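Long-range contact in SVP1-like protein 2 (Kluyveromyces lactis, PDB 4EXV), which probably binds phosphoinositides through its beta-propeller, as a PROPPIN that associates with membranes in autophagy-related transport: residues N291-S299 and L303-R311. Residues are numbered along the deposited sequence; the frame is centred on the assembly and turned at random.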
loop_
_atom_site.group_PDB
_atom_site.type_symbol
_atom_site.label_atom_id
_atom_site.label_comp_id
_atom_site.label_asym_id
_atom_site.label_seq_id
_atom_site.Cartn_x
_atom_site.Cartn_y
_atom_site.Cartn_z
ATOM N N ASN A 291 7.963 7.841 14.324
ATOM C CA ASN A 291 8.057 8.611 13.071
ATOM C C ASN A 291 7.475 8.054 11.703
ATOM O O ASN A 291 6.991 8.849 10.888
ATOM C CB ASN A 291 9.489 9.141 12.920
ATOM C CG ASN A 291 9.922 9.272 11.471
ATOM O OD1 ASN A 291 10.564 8.367 10.914
ATOM N ND2 ASN A 291 9.584 10.403 10.854
ATOM N N ASP A 292 7.525 6.738 11.438
ATOM C CA ASP A 292 6.866 6.129 10.239
ATOM C C ASP A 292 6.519 4.642 10.462
ATOM O O ASP A 292 7.082 3.995 11.351
ATOM C CB ASP A 292 7.716 6.341 8.959
ATOM C CG ASP A 292 7.223 5.527 7.711
ATOM O OD1 ASP A 292 6.187 5.877 7.076
ATOM O OD2 ASP A 292 7.944 4.577 7.304
ATOM N N CYS A 293 5.574 4.109 9.686
ATOM C CA CYS A 293 5.241 2.675 9.777
ATOM C C CYS A 293 4.438 2.118 8.592
ATOM O O CYS A 293 4.099 2.851 7.648
ATOM C CB CYS A 293 4.512 2.360 11.098
ATOM S SG CYS A 293 2.801 3.015 11.254
ATOM N N LYS A 294 4.158 0.814 8.638
ATOM C CA LYS A 294 3.247 0.189 7.666
ATOM C C LYS A 294 2.376 -0.883 8.305
ATOM O O LYS A 294 2.792 -1.561 9.254
ATOM C CB LYS A 294 3.993 -0.380 6.452
ATOM C CG LYS A 294 4.786 0.680 5.711
ATOM C CD LYS A 294 5.485 0.169 4.472
ATOM C CE LYS A 294 6.249 1.331 3.863
ATOM N NZ LYS A 294 6.661 1.101 2.457
ATOM N N ILE A 295 1.160 -1.020 7.775
ATOM C CA ILE A 295 0.172 -1.945 8.313
ATOM C C ILE A 295 -0.035 -3.132 7.389
ATOM O O ILE A 295 -0.174 -2.970 6.182
ATOM C CB ILE A 295 -1.196 -1.284 8.455
ATOM C CG1 ILE A 295 -1.050 0.104 9.057
ATOM C CG2 ILE A 295 -2.119 -2.174 9.293
ATOM C CD1 ILE A 295 -2.363 0.799 9.262
ATOM N N ALA A 296 -0.070 -4.324 7.968
ATOM C CA ALA A 296 -0.432 -5.514 7.221
ATOM C C ALA A 296 -1.631 -6.214 7.867
ATOM O O ALA A 296 -1.770 -6.253 9.091
ATOM C CB ALA A 296 0.746 -6.460 7.130
ATOM N N TRP A 297 -2.508 -6.753 7.035
ATOM C CA TRP A 297 -3.544 -7.626 7.537
ATOM C C TRP A 297 -3.063 -9.059 7.379
ATOM O O TRP A 297 -2.938 -9.572 6.257
ATOM C CB TRP A 297 -4.850 -7.421 6.777
ATOM C CG TRP A 297 -5.535 -6.118 7.067
ATOM C CD1 TRP A 297 -5.232 -4.886 6.535
ATOM C CD2 TRP A 297 -6.663 -5.913 7.930
ATOM N NE1 TRP A 297 -6.100 -3.930 7.023
ATOM C CE2 TRP A 297 -6.984 -4.532 7.879
ATOM C CE3 TRP A 297 -7.433 -6.757 8.738
ATOM C CZ2 TRP A 297 -8.043 -3.983 8.610
ATOM C CZ3 TRP A 297 -8.477 -6.212 9.464
ATOM C CH2 TRP A 297 -8.775 -4.835 9.397
ATOM N N ILE A 298 -2.772 -9.701 8.499
ATOM C CA ILE A 298 -2.396 -11.103 8.465
ATOM C C ILE A 298 -3.610 -12.029 8.376
ATOM O O ILE A 298 -3.461 -13.226 8.130
ATOM C CB ILE A 298 -1.620 -11.483 9.698
ATOM C CG1 ILE A 298 -2.509 -11.274 10.930
ATOM C CG2 ILE A 298 -0.327 -10.679 9.753
ATOM C CD1 ILE A 298 -1.925 -11.815 12.204
ATOM N N SER A 299 -4.800 -11.479 8.598
ATOM C CA SER A 299 -6.033 -12.256 8.522
ATOM C C SER A 299 -7.191 -11.292 8.567
ATOM O O SER A 299 -6.973 -10.089 8.702
ATOM C CB SER A 299 -6.140 -13.233 9.683
ATOM O OG SER A 299 -6.768 -12.631 10.797
ATOM N N LEU A 303 -4.011 -7.821 12.517
ATOM C CA LEU A 303 -3.151 -6.846 11.845
ATOM C C LEU A 303 -1.749 -6.851 12.412
ATOM O O LEU A 303 -1.535 -7.208 13.561
ATOM C CB LEU A 303 -3.694 -5.431 12.039
ATOM C CG LEU A 303 -5.040 -5.100 11.421
ATOM C CD1 LEU A 303 -6.119 -5.329 12.452
ATOM C CD2 LEU A 303 -5.039 -3.664 10.946
ATOM N N VAL A 304 -0.790 -6.401 11.618
ATOM C CA VAL A 304 0.550 -6.184 12.136
ATOM C C VAL A 304 1.043 -4.810 11.747
ATOM O O VAL A 304 0.928 -4.398 10.591
ATOM C CB VAL A 304 1.539 -7.226 11.614
ATOM C CG1 VAL A 304 2.934 -6.941 12.160
ATOM C CG2 VAL A 304 1.076 -8.620 12.003
ATOM N N ILE A 305 1.587 -4.096 12.719
ATOM C CA ILE A 305 2.222 -2.828 12.420
ATOM C C ILE A 305 3.728 -2.954 12.512
ATOM O O ILE A 305 4.260 -3.528 13.462
ATOM C CB ILE A 305 1.738 -1.712 13.347
ATOM C CG1 ILE A 305 0.246 -1.485 13.111
ATOM C CG2 ILE A 305 2.559 -0.442 13.111
ATOM C CD1 ILE A 305 -0.311 -0.325 13.845
ATOM N N VAL A 306 4.411 -2.420 11.513
ATOM C CA VAL A 306 5.859 -2.493 11.475
ATOM C C VAL A 306 6.470 -1.122 11.694
ATOM O O VAL A 306 6.040 -0.136 11.101
ATOM C CB VAL A 306 6.343 -3.056 10.133
ATOM C CG1 VAL A 306 7.855 -3.144 10.103
ATOM C CG2 VAL A 306 5.715 -4.411 9.893
ATOM N N TRP A 307 7.475 -1.072 12.555
ATOM C CA TRP A 307 8.204 0.156 12.824
ATOM C C TRP A 307 9.664 -0.038 12.440
ATOM O O TRP A 307 10.372 -0.827 13.075
ATOM C CB TRP A 307 8.128 0.523 14.309
ATOM C CG TRP A 307 6.759 0.420 14.943
ATOM C CD1 TRP A 307 6.220 -0.674 15.557
ATOM C CD2 TRP A 307 5.782 1.462 15.051
ATOM N NE1 TRP A 307 4.959 -0.388 16.030
ATOM C CE2 TRP A 307 4.666 0.917 15.737
ATOM C CE3 TRP A 307 5.733 2.795 14.627
ATOM C CZ2 TRP A 307 3.519 1.663 16.011
ATOM C CZ3 TRP A 307 4.594 3.533 14.902
ATOM C CH2 TRP A 307 3.500 2.964 15.590
ATOM N N PRO A 308 10.121 0.698 11.415
ATOM C CA PRO A 308 11.483 0.642 10.867
ATOM C C PRO A 308 12.555 0.960 11.912
ATOM O O PRO A 308 13.428 0.126 12.152
ATOM C CB PRO A 308 11.471 1.719 9.788
ATOM C CG PRO A 308 10.029 2.051 9.561
ATOM C CD PRO A 308 9.327 1.785 10.824
ATOM N N ASN A 309 12.481 2.140 12.528
ATOM C CA ASN A 309 13.446 2.560 13.557
ATOM C C ASN A 309 13.670 1.599 14.723
ATOM O O ASN A 309 14.786 1.499 15.225
ATOM C CB ASN A 309 13.065 3.920 14.127
ATOM C CG ASN A 309 13.329 5.038 13.154
ATOM O OD1 ASN A 309 12.407 5.558 12.510
ATOM N ND2 ASN A 309 14.600 5.410 13.021
ATOM N N ARG A 310 12.622 0.921 15.181
ATOM C CA ARG A 310 12.777 -0.003 16.295
ATOM C C ARG A 310 12.866 -1.437 15.799
ATOM O O ARG A 310 13.023 -2.361 16.602
ATOM C CB ARG A 310 11.645 0.143 17.320
ATOM C CG ARG A 310 10.977 1.510 17.327
ATOM C CD ARG A 310 10.888 2.074 18.730
ATOM N NE ARG A 310 9.787 1.521 19.518
ATOM C CZ ARG A 310 9.768 1.515 20.852
ATOM N NH1 ARG A 310 10.798 2.020 21.535
ATOM N NH2 ARG A 310 8.730 1.000 21.508
ATOM N N ARG A 311 12.777 -1.620 14.478
ATOM C CA ARG A 311 12.819 -2.964 13.883
ATOM C C ARG A 311 11.886 -3.900 14.669
ATOM O O ARG A 311 12.289 -4.948 15.173
ATOM C CB ARG A 311 14.270 -3.486 13.837
ATOM C CG ARG A 311 15.217 -2.650 12.927
ATOM C CD ARG A 311 16.721 -2.868 13.201
ATOM N NE ARG A 311 17.346 -1.708 13.865
ATOM C CZ ARG A 311 18.639 -1.615 14.200
ATOM N NH1 ARG A 311 19.484 -2.614 13.942
ATOM N NH2 ARG A 311 19.096 -0.516 14.797
#
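Leu303 packs alongside Trp297, its branch point over one face of the indole, where the two inner strands of a beta-propeller blade, 294-297 and 303-307, run antiparallel as a hairpin. Its CG stands 3.9 Å from the centroid of the Trp297 six-membered ring, only 8° off the ring normal, a CH-pi contact over the face. The forked leucine suits this place because its two methyls spread over the indole: CD1 reaches toward CZ3, while CD2 lies 3.7 Å from Trp297 CE2 and also meets Ile295 CG2. Trp297 CG is turned anti to its carbonyl carbon (chi1 -71°), which lays the ring alongside the leucine.

Further along the same face, Cys293 is small enough to fit beside the second indole. Its CB approaches the Trp307 six-membered ring off-centre, and its SG makes an oblique sulfur-aromatic contact 4.5 Å from that ring's centroid. SG also touches Ile305 CG2, on the neighbouring strand. Ile295, Trp297 and Leu303 continue this apolar surface onto Ala240 of strand 238-243, joining the hairpin to the preceding blade.

Ala296, Val304 and Val306 occupy the other face, where Phe22 of strand 19-22 covers Ala296 and Val306; the small alanine and compact valine suit this layer between blades. Lys294 carries its amino group to a salt bridge with Glu21 and a hydrogen bond to Tyr20 O, with a cation-pi contact to the Tyr20 ring. Between the two faces, reciprocal backbone bonds join Lys294 to Val306 and Ala296 to Val304, fixing the register. In the second pair, Ala296 N donates to Val304 O over 2.8 Å, with an N-H...O angle of 167° and in the carbonyl plane.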